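Local coordinates for protein octopine dehydrogenase (Pecten maximus, PDB 3C7A) that catalyses the NADH-dependent reductive condensation of L-arginine with pyruvate to D-octopine, and the reverse oxidation, at residues P76-T89 with A101-L115. Residues are numbered along the deposited sequence; the frame is centred on the assembly and turned at random.
Sequences PEIAISGADVVILT and AMAPYVQDSALIVGL. With EDO (1,2-ethanediol), chain D.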
ATOM      1  N   PRO A  76      17.426  15.049  -9.045  1.00 16.85           N
ATOM      2  CA  PRO A  76      17.823  13.936  -8.169  1.00 16.86           C
ATOM      3  C   PRO A  76      19.250  14.017  -7.606  1.00 16.89           C
ATOM      4  O   PRO A  76      19.520  13.433  -6.553  1.00 16.83           O
ATOM      5  CB  PRO A  76      17.680  12.706  -9.074  1.00 16.86           C
ATOM      6  CG  PRO A  76      17.828  13.232 -10.455  1.00 16.95           C
ATOM      7  CD  PRO A  76      17.209  14.598 -10.433  1.00 16.82           C
ATOM      8  N   GLU A  77      20.149  14.720  -8.297  1.00 16.86           N
ATOM      9  CA  GLU A  77      21.542  14.855  -7.841  1.00 16.94           C
ATOM     10  C   GLU A  77      21.654  15.676  -6.549  1.00 16.61           C
ATOM     11  O   GLU A  77      22.500  15.390  -5.698  1.00 16.62           O
ATOM     12  CB  GLU A  77      22.432  15.449  -8.945  1.00 16.93           C
ATOM     13  CG  GLU A  77      23.937  15.349  -8.660  1.00 17.43           C
ATOM     14  CD  GLU A  77      24.813  15.858  -9.798  1.00 17.69           C
ATOM     15  OE1 GLU A  77      24.334  16.653 -10.638  1.00 19.04           O
ATOM     16  OE2 GLU A  77      26.000  15.468  -9.846  1.00 18.88           O
ATOM     17  N   ILE A  78      20.798  16.686  -6.412  1.00 16.24           N
ATOM     18  CA  ILE A  78      20.749  17.517  -5.206  1.00 15.88           C
ATOM     19  C   ILE A  78      20.020  16.809  -4.052  1.00 15.57           C
ATOM     20  O   ILE A  78      20.473  16.850  -2.904  1.00 15.60           O
ATOM     21  CB  ILE A  78      20.100  18.903  -5.497  1.00 15.95           C
ATOM     22  CG1 ILE A  78      20.937  19.681  -6.523  1.00 15.96           C
ATOM     23  CG2 ILE A  78      19.926  19.720  -4.207  1.00 16.00           C
ATOM     24  CD1 ILE A  78      20.227  20.873  -7.146  1.00 15.92           C
ATOM     25  N   ALA A  79      18.905  16.151  -4.369  1.00 15.12           N
ATOM     26  CA  ALA A  79      18.016  15.567  -3.357  1.00 14.80           C
ATOM     27  C   ALA A  79      18.507  14.257  -2.723  1.00 14.50           C
ATOM     28  O   ALA A  79      18.322  14.047  -1.519  1.00 14.47           O
ATOM     29  CB  ALA A  79      16.611  15.383  -3.931  1.00 14.76           C
ATOM     30  N   ILE A  80      19.119  13.388  -3.527  1.00 14.11           N
ATOM     31  CA  ILE A  80      19.486  12.030  -3.092  1.00 13.82           C
ATOM     32  C   ILE A  80      20.910  11.906  -2.517  1.00 13.63           C
ATOM     33  O   ILE A  80      21.146  11.084  -1.625  1.00 13.44           O
ATOM     34  CB  ILE A  80      19.266  10.980  -4.235  1.00 13.82           C
ATOM     35  CG1 ILE A  80      17.794  10.945  -4.687  1.00 13.95           C
ATOM     36  CG2 ILE A  80      19.757   9.577  -3.829  1.00 13.85           C
ATOM     37  CD1 ILE A  80      16.803  10.335  -3.682  1.00 13.92           C
ATOM     38  N   SER A  81      21.845  12.711  -3.022  1.00 13.42           N
ATOM     39  CA  SER A  81      23.259  12.613  -2.621  1.00 13.33           C
ATOM     40  C   SER A  81      23.496  12.880  -1.131  1.00 13.10           C
ATOM     41  O   SER A  81      23.216  13.974  -0.634  1.00 13.09           O
ATOM     42  CB  SER A  81      24.142  13.533  -3.475  1.00 13.34           C
ATOM     43  OG  SER A  81      24.175  13.103  -4.825  1.00 13.51           O
ATOM     44  N   GLY A  82      24.005  11.865  -0.432  1.00 12.95           N
ATOM     45  CA  GLY A  82      24.334  11.971   0.994  1.00 12.68           C
ATOM     46  C   GLY A  82      23.208  11.668   1.976  1.00 12.53           C
ATOM     47  O   GLY A  82      23.385  11.812   3.189  1.00 12.48           O
ATOM     48  N   ALA A  83      22.057  11.239   1.459  1.00 12.37           N
ATOM     49  CA  ALA A  83      20.874  10.978   2.292  1.00 12.25           C
ATOM     50  C   ALA A  83      20.976   9.678   3.099  1.00 12.16           C
ATOM     51  O   ALA A  83      21.451   8.658   2.595  1.00 12.01           O
ATOM     52  CB  ALA A  83      19.612  10.977   1.434  1.00 12.19           C
ATOM     53  N   ASP A  84      20.515   9.732   4.350  1.00 12.17           N
ATOM     54  CA  ASP A  84      20.511   8.575   5.255  1.00 12.12           C
ATOM     55  C   ASP A  84      19.217   7.748   5.162  1.00 11.96           C
ATOM     56  O   ASP A  84      19.234   6.535   5.395  1.00 11.82           O
ATOM     57  CB  ASP A  84      20.736   9.023   6.709  1.00 12.23           C
ATOM     58  CG  ASP A  84      22.085   9.709   6.922  1.00 12.69           C
ATOM     59  OD1 ASP A  84      23.133   9.104   6.603  1.00 13.19           O
ATOM     60  OD2 ASP A  84      22.096  10.852   7.432  1.00 12.36           O
ATOM     61  N   VAL A  85      18.104   8.415   4.846  1.00 11.76           N
ATOM     62  CA  VAL A  85      16.783   7.775   4.721  1.00 11.66           C
ATOM     63  C   VAL A  85      16.037   8.313   3.484  1.00 11.66           C
ATOM     64  O   VAL A  85      16.057   9.519   3.225  1.00 11.63           O
ATOM     65  CB  VAL A  85      15.892   8.008   5.987  1.00 11.60           C
ATOM     66  CG1 VAL A  85      14.650   7.121   5.959  1.00 11.58           C
ATOM     67  CG2 VAL A  85      16.669   7.769   7.282  1.00 11.67           C
ATOM     68  N   VAL A  86      15.391   7.415   2.731  1.00 11.66           N
ATOM     69  CA  VAL A  86      14.574   7.782   1.557  1.00 11.76           C
ATOM     70  C   VAL A  86      13.167   7.163   1.659  1.00 11.82           C
ATOM     71  O   VAL A  86      13.027   5.936   1.704  1.00 11.82           O
ATOM     72  CB  VAL A  86      15.247   7.352   0.215  1.00 11.84           C
ATOM     73  CG1 VAL A  86      14.432   7.836  -0.986  1.00 11.92           C
ATOM     74  CG2 VAL A  86      16.681   7.875   0.118  1.00 11.87           C
ATOM     75  N   ILE A  87      12.136   8.014   1.686  1.00 11.76           N
ATOM     76  CA  ILE A  87      10.748   7.579   1.936  1.00 11.90           C
ATOM     77  C   ILE A  87       9.784   7.925   0.785  1.00 12.00           C
ATOM     78  O   ILE A  87       9.663   9.089   0.400  1.00 11.88           O
ATOM     79  CB  ILE A  87      10.190   8.169   3.271  1.00 11.81           C
ATOM     80  CG1 ILE A  87      11.136   7.872   4.445  1.00 11.88           C
ATOM     81  CG2 ILE A  87       8.778   7.634   3.561  1.00 11.76           C
ATOM     82  CD1 ILE A  87      10.900   8.735   5.683  1.00 11.88           C
ATOM     83  N   LEU A  88       9.091   6.908   0.269  1.00 12.30           N
ATOM     84  CA  LEU A  88       8.138   7.069  -0.843  1.00 12.65           C
ATOM     85  C   LEU A  88       6.674   7.060  -0.375  1.00 12.78           C
ATOM     86  O   LEU A  88       6.199   6.059   0.173  1.00 12.75           O
ATOM     87  CB  LEU A  88       8.349   5.973  -1.903  1.00 12.66           C
ATOM     88  CG  LEU A  88       9.580   5.967  -2.821  1.00 12.91           C
ATOM     89  CD1 LEU A  88      10.858   5.571  -2.083  1.00 13.23           C
ATOM     90  CD2 LEU A  88       9.346   5.028  -3.996  1.00 12.72           C
ATOM     91  N   THR A  89       5.970   8.170  -0.604  1.00 13.01           N
ATOM     92  CA  THR A  89       4.556   8.306  -0.206  1.00 13.32           C
ATOM     93  C   THR A  89       3.655   8.831  -1.348  1.00 13.45           C
ATOM     94  O   THR A  89       3.323  10.021  -1.412  1.00 13.53           O
ATOM     95  CB  THR A  89       4.395   9.125   1.124  1.00 13.41           C
ATOM     96  OG1 THR A  89       3.007   9.275   1.452  1.00 13.58           O
ATOM     97  CG2 THR A  89       5.059  10.507   1.033  1.00 13.62           C
ATOM     98  N   ALA A 101      15.372   7.098 -11.194  1.00 15.27           N
ATOM     99  CA  ALA A 101      16.042   8.388 -10.995  1.00 15.32           C
ATOM    100  C   ALA A 101      17.117   8.378  -9.899  1.00 15.40           C
ATOM    101  O   ALA A 101      18.127   9.079 -10.015  1.00 15.37           O
ATOM    102  CB  ALA A 101      15.016   9.482 -10.723  1.00 15.31           C
ATOM    103  N   MET A 102      16.899   7.586  -8.849  1.00 15.44           N
ATOM    104  CA  MET A 102      17.796   7.557  -7.684  1.00 15.49           C
ATOM    105  C   MET A 102      19.019   6.642  -7.847  1.00 15.50           C
ATOM    106  O   MET A 102      19.997   6.772  -7.104  1.00 15.45           O
ATOM    107  CB  MET A 102      17.020   7.175  -6.410  1.00 15.43           C
ATOM    108  CG  MET A 102      16.646   5.691  -6.301  1.00 15.52           C
ATOM    109  SD  MET A 102      15.980   5.196  -4.693  1.00 15.56           S
ATOM    110  CE  MET A 102      14.329   5.891  -4.770  1.00 15.26           C
ATOM    111  N   ALA A 103      18.957   5.731  -8.818  1.00 15.53           N
ATOM    112  CA  ALA A 103      19.965   4.670  -8.991  1.00 15.57           C
ATOM    113  C   ALA A 103      21.449   5.101  -8.969  1.00 15.64           C
ATOM    114  O   ALA A 103      22.245   4.481  -8.260  1.00 15.62           O
ATOM    115  CB  ALA A 103      19.656   3.823 -10.237  1.00 15.62           C
ATOM    116  N   PRO A 104      21.829   6.150  -9.738  1.00 15.67           N
ATOM    117  CA  PRO A 104      23.255   6.506  -9.776  1.00 15.67           C
ATOM    118  C   PRO A 104      23.778   7.326  -8.585  1.00 15.64           C
ATOM    119  O   PRO A 104      24.979   7.606  -8.528  1.00 15.58           O
ATOM    120  CB  PRO A 104      23.383   7.331 -11.074  1.00 15.67           C
ATOM    121  CG  PRO A 104      22.006   7.366 -11.698  1.00 15.79           C
ATOM    122  CD  PRO A 104      21.039   7.033 -10.614  1.00 15.72           C
ATOM    123  N   TYR A 105      22.905   7.693  -7.646  1.00 15.53           N
ATOM    124  CA  TYR A 105      23.283   8.617  -6.565  1.00 15.50           C
ATOM    125  C   TYR A 105      23.143   8.079  -5.127  1.00 15.37           C
ATOM    126  O   TYR A 105      23.651   8.696  -4.187  1.00 15.35           O
ATOM    127  CB  TYR A 105      22.528   9.952  -6.713  1.00 15.62           C
ATOM    128  CG  TYR A 105      22.662  10.594  -8.084  1.00 15.66           C
ATOM    129  CD1 TYR A 105      23.847  11.225  -8.468  1.00 15.70           C
ATOM    130  CD2 TYR A 105      21.604  10.569  -8.995  1.00 15.68           C
ATOM    131  CE1 TYR A 105      23.976  11.813  -9.727  1.00 15.98           C
ATOM    132  CE2 TYR A 105      21.720  11.155 -10.256  1.00 15.64           C
ATOM    133  CZ  TYR A 105      22.911  11.775 -10.614  1.00 16.13           C
ATOM    134  OH  TYR A 105      23.038  12.356 -11.858  1.00 16.14           O
ATOM    135  N   VAL A 106      22.472   6.940  -4.961  1.00 15.20           N
ATOM    136  CA  VAL A 106      22.195   6.375  -3.628  1.00 15.01           C
ATOM    137  C   VAL A 106      23.414   5.654  -3.011  1.00 14.95           C
ATOM    138  O   VAL A 106      24.096   4.882  -3.693  1.00 14.79           O
ATOM    139  CB  VAL A 106      20.919   5.463  -3.651  1.00 15.06           C
ATOM    140  CG1 VAL A 106      21.109   4.249  -4.566  1.00 15.06           C
ATOM    141  CG2 VAL A 106      20.507   5.033  -2.243  1.00 15.04           C
ATOM    142  N   GLN A 107      23.680   5.916  -1.726  1.00 14.79           N
ATOM    143  CA  GLN A 107      24.842   5.334  -1.028  1.00 14.75           C
ATOM    144  C   GLN A 107      24.573   3.946  -0.416  1.00 14.68           C
ATOM    145  O   GLN A 107      23.419   3.578  -0.175  1.00 14.56           O
ATOM    146  CB  GLN A 107      25.426   6.308   0.015  1.00 14.72           C
ATOM    147  CG  GLN A 107      24.566   6.564   1.263  1.00 14.77           C
ATOM    148  CD  GLN A 107      25.283   7.401   2.325  1.00 14.89           C
ATOM    149  OE1 GLN A 107      26.493   7.278   2.523  1.00 15.13           O
ATOM    150  NE2 GLN A 107      24.529   8.249   3.018  1.00 15.09           N
ATOM    151  N   ASP A 108      25.649   3.197  -0.164  1.00 14.56           N
ATOM    152  CA  ASP A 108      25.576   1.826   0.368  1.00 14.52           C
ATOM    153  C   ASP A 108      24.791   1.682   1.683  1.00 14.38           C
ATOM    154  O   ASP A 108      24.088   0.687   1.879  1.00 14.28           O
ATOM    155  CB  ASP A 108      26.985   1.234   0.543  1.00 14.55           C
ATOM    156  CG  ASP A 108      27.571   0.668  -0.756  1.00 14.94           C
ATOM    157  OD1 ASP A 108      26.942   0.792  -1.831  1.00 14.98           O
ATOM    158  OD2 ASP A 108      28.679   0.090  -0.696  1.00 15.09           O
ATOM    159  N   SER A 109      24.908   2.671   2.570  1.00 14.21           N
ATOM    160  CA  SER A 109      24.313   2.588   3.911  1.00 14.06           C
ATOM    161  C   SER A 109      22.898   3.183   4.042  1.00 13.89           C
ATOM    162  O   SER A 109      22.441   3.464   5.154  1.00 14.10           O
ATOM    163  CB  SER A 109      25.255   3.214   4.951  1.00 14.16           C
ATOM    164  OG  SER A 109      25.307   4.628   4.825  1.00 14.38           O
ATOM    165  N   ALA A 110      22.200   3.351   2.919  1.00 13.54           N
ATOM    166  CA  ALA A 110      20.866   3.967   2.915  1.00 13.19           C
ATOM    167  C   ALA A 110      19.734   3.018   3.338  1.00 12.98           C
ATOM    168  O   ALA A 110      19.814   1.805   3.121  1.00 12.95           O
ATOM    169  CB  ALA A 110      20.569   4.573   1.546  1.00 13.18           C
ATOM    170  N   LEU A 111      18.691   3.592   3.940  1.00 12.71           N
ATOM    171  CA  LEU A 111      17.466   2.868   4.303  1.00 12.53           C
ATOM    172  C   LEU A 111      16.285   3.346   3.445  1.00 12.33           C
ATOM    173  O   LEU A 111      15.903   4.518   3.503  1.00 12.28           O
ATOM    174  CB  LEU A 111      17.158   3.051   5.799  1.00 12.53           C
ATOM    175  CG  LEU A 111      15.849   2.511   6.399  1.00 12.64           C
ATOM    176  CD1 LEU A 111      15.845   0.983   6.493  1.00 12.67           C
ATOM    177  CD2 LEU A 111      15.589   3.125   7.767  1.00 12.50           C
ATOM    178  N   ILE A 112      15.716   2.429   2.660  1.00 12.10           N
ATOM    179  CA  ILE A 112      14.621   2.738   1.724  1.00 11.87           C
ATOM    180  C   ILE A 112      13.263   2.255   2.270  1.00 11.68           C
ATOM    181  O   ILE A 112      13.110   1.075   2.596  1.00 11.54           O
ATOM    182  CB  ILE A 112      14.900   2.138   0.313  1.00 11.90           C
ATOM    183  CG1 ILE A 112      16.284   2.579  -0.191  1.00 11.95           C
ATOM    184  CG2 ILE A 112      13.795   2.525  -0.683  1.00 11.86           C
ATOM    185  CD1 ILE A 112      16.784   1.844  -1.430  1.00 11.99           C
ATOM    186  N   VAL A 113      12.293   3.172   2.353  1.00 11.44           N
ATOM    187  CA  VAL A 113      11.002   2.929   3.030  1.00 11.35           C
ATOM    188  C   VAL A 113       9.772   3.158   2.127  1.00 11.39           C
ATOM    189  O   VAL A 113       9.702   4.157   1.404  1.00 11.20           O
ATOM    190  CB  VAL A 113      10.852   3.829   4.306  1.00 11.43           C
ATOM    191  CG1 VAL A 113       9.622   3.432   5.126  1.00 11.38           C
ATOM    192  CG2 VAL A 113      12.107   3.777   5.178  1.00 11.03           C
ATOM    193  N   GLY A 114       8.805   2.240   2.189  1.00 11.30           N
ATOM    194  CA  GLY A 114       7.521   2.391   1.486  1.00 11.38           C
ATOM    195  C   GLY A 114       6.360   2.684   2.429  1.00 11.48           C
ATOM    196  O   GLY A 114       6.033   1.862   3.291  1.00 11.30           O
ATOM    197  N   LEU A 115       5.732   3.849   2.259  1.00 11.64           N
ATOM    198  CA  LEU A 115       4.692   4.325   3.185  1.00 11.81           C
ATOM    199  C   LEU A 115       3.428   4.853   2.469  1.00 11.93           C
ATOM    200  O   LEU A 115       3.275   6.068   2.299  1.00 11.73           O
ATOM    201  CB  LEU A 115       5.280   5.399   4.122  1.00 11.86           C
ATOM    202  CG  LEU A 115       4.500   5.909   5.347  1.00 11.88           C
ATOM    203  CD1 LEU A 115       4.616   4.955   6.532  1.00 11.90           C
ATOM    204  CD2 LEU A 115       4.964   7.306   5.743  1.00 11.82           C
TER
HETATM  205  C1  EDO D 407      28.120   4.811  -2.930  1.00 34.76           C
HETATM  206  O1  EDO D 407      28.898   5.459  -3.943  1.00 35.03           O
HETATM  207  C2  EDO D 407      29.005   3.865  -2.127  1.00 34.51           C
HETATM  208  O2  EDO D 407      28.918   4.194  -0.737  1.00 34.27           O
HETATM  209  O   HOH W   1      21.933   8.229  -0.422  1.00 11.25           O
HETATM  210  O   HOH W   2      25.271   9.556  -1.747  1.00 16.33           O
HETATM  211  O   HOH W   3      21.194   4.953   7.077  1.00  6.83           O
HETATM  212  O   HOH W   4      23.924   6.423   6.545  1.00 18.30           O
HETATM  213  O   HOH W   5      25.892   9.735   5.761  1.00 26.36           O
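The carbonyl oxygen of A83 is gripped twice: Q107 NE2 reaches A83 O at 3.1 Å in a nearly straight bond (173°), and a water that also bridges I80 O and Q107 N donates to it. A83 O lies in the plane of the Q107 amide, yet NE2 approaches from above the carbonyl plane. Glutamine suits the place, its chain long enough to bridge the loops after Q107 CG turns in between backbone N and carbonyl carbon (chi1 70°); a leucine here, with no N-H to offer, would probably leave A83 O relying on the water and the loops without their direct side-chain bond. G82, at phi 87°, takes a turn position where a side chain would strike the preceding carbonyl.

Strands 85-88 and 111-114 run parallel in a beta-alpha-beta unit of the Rossmann-type NAD-binding domain, linked through helix 95-102. V86 N bonds to L111 O at 3.0 Å and V86 O to V113 N at 2.9 Å. Beta-branched residues such as V85, V86, I87 and V113 suit this extended backbone; I87 CG1 lies beside V113 CB at 4.1 Å, while on the other face V86 and L88 meet the methyl of M102, whose flexible chain bends to reach both.

Where helix 76-80 meets the loop after helix 95-102, E77 CA sits 4.2 Å above the Y105 ring centre, a CH-pi contact suited to a flat ring, with P104 CB over the opposite face. T89, just after strand 85-88, packs near G13 of the NADH site.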